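Side-chain contact in uncharacterized protein Dfer_1899 (Dyadobacter fermentans, PDB 5HX0), which is of unknown function but carries a sialidase-like domain of the beta-propeller class, which suggests, without proving, a role in carbohydrate recognition or processing: residues S103-G106 with K107-T110. Sequence-based numbering, arbitrary orientation.
Sequences SKDG and KTWT
Ser-103 lays its CB over the six-membered ring of Trp-109, 3.4 Å from the ring centroid and 7° off the normal, a CH-pi contact on the tightly packed side of this turn. Its chi1 of 178° sets OG beside the carbonyl carbon, facing the next backbone N atoms and Thr-108 O. It accepts from the backbone N of Asp-105 and of Gly-106, as an ST turn and ST motif, and donates to Thr-108 O at 2.8 Å, approaching from above the carbonyl plane. At the ring edge, Trp-109 NE1 makes a weak, bent bond to Gly-106 O (2.9 Å), while the indole also packs on Val-101, Ile-71 and Leu-73.

Asp-105 OD1 takes two backbone donors: Thr-108 N on the syn side, almost straight at 175°, and Lys-107 N from above the carboxylate plane. Both bonds fix that end of the carboxylate. The outer side is looser: OD2 only approaches Thr-108 OG1, at 3.7 Å, without a hydrogen bond, a water links Lys-104 N to Thr-108 O, and exposed Lys-107 extends away to a salt bridge with Glu-46. The Ser-X-Asp-Gly-X-Thr-Trp sequence is an Asp-box, the turn between a blade's third and fourth strands (here 97-103 and 114-117) that recurs in sialidase-type beta-propellers.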
# COMPACT_ATOMS: atom_id res chain seq x y z
N SER A 103 14.00 11.59 -12.41
CA SER A 103 15.25 11.85 -13.11
C SER A 103 15.29 13.31 -13.53
O SER A 103 14.26 13.92 -13.81
CB SER A 103 15.40 10.95 -14.36
OG SER A 103 16.59 11.25 -15.08
N LYS A 104 16.49 13.88 -13.57
CA LYS A 104 16.69 15.18 -14.19
C LYS A 104 17.06 15.08 -15.66
O LYS A 104 16.96 16.08 -16.37
CB LYS A 104 17.79 15.96 -13.47
CG LYS A 104 17.44 16.35 -12.06
CD LYS A 104 18.67 16.83 -11.29
CE LYS A 104 18.42 16.85 -9.78
NZ LYS A 104 18.35 15.47 -9.21
N ASP A 105 17.51 13.93 -16.12
CA ASP A 105 18.05 13.87 -17.47
C ASP A 105 17.56 12.71 -18.32
O ASP A 105 17.90 12.67 -19.51
CB ASP A 105 19.59 13.82 -17.43
CG ASP A 105 20.11 12.71 -16.52
OD1 ASP A 105 19.39 11.74 -16.21
OD2 ASP A 105 21.27 12.83 -16.11
N GLY A 106 16.78 11.78 -17.76
CA GLY A 106 16.36 10.59 -18.48
C GLY A 106 17.29 9.41 -18.33
O GLY A 106 16.93 8.28 -18.71
N LYS A 107 18.47 9.63 -17.76
CA LYS A 107 19.54 8.65 -17.69
C LYS A 107 19.84 8.20 -16.27
O LYS A 107 20.04 7.00 -16.02
CB LYS A 107 20.80 9.25 -18.33
CG LYS A 107 22.00 8.36 -18.40
CD LYS A 107 23.04 8.99 -19.32
CE LYS A 107 24.22 8.06 -19.52
NZ LYS A 107 23.77 6.64 -19.59
N THR A 108 19.89 9.13 -15.34
CA THR A 108 20.12 8.87 -13.92
C THR A 108 18.79 8.89 -13.18
O THR A 108 18.09 9.90 -13.20
CB THR A 108 21.06 9.94 -13.38
OG1 THR A 108 22.28 9.87 -14.13
CG2 THR A 108 21.35 9.71 -11.90
N TRP A 109 18.46 7.79 -12.50
CA TRP A 109 17.15 7.66 -11.87
C TRP A 109 17.28 7.44 -10.37
O TRP A 109 18.21 6.76 -9.91
CB TRP A 109 16.37 6.50 -12.50
CG TRP A 109 16.04 6.83 -13.91
CD1 TRP A 109 16.83 6.64 -15.00
CD2 TRP A 109 14.85 7.46 -14.37
NE1 TRP A 109 16.19 7.10 -16.12
CE2 TRP A 109 14.97 7.61 -15.76
CE3 TRP A 109 13.67 7.89 -13.74
CZ2 TRP A 109 13.96 8.18 -16.55
CZ3 TRP A 109 12.68 8.46 -14.52
CH2 TRP A 109 12.83 8.60 -15.91
N THR A 110 16.33 7.99 -9.61
CA THR A 110 16.30 7.73 -8.17
C THR A 110 16.19 6.23 -7.91
O THR A 110 15.42 5.54 -8.59
CB THR A 110 15.14 8.47 -7.50
OG1 THR A 110 13.92 8.14 -8.19
CG2 THR A 110 15.37 9.98 -7.54
O HOH W 1 18.74 12.71 -12.39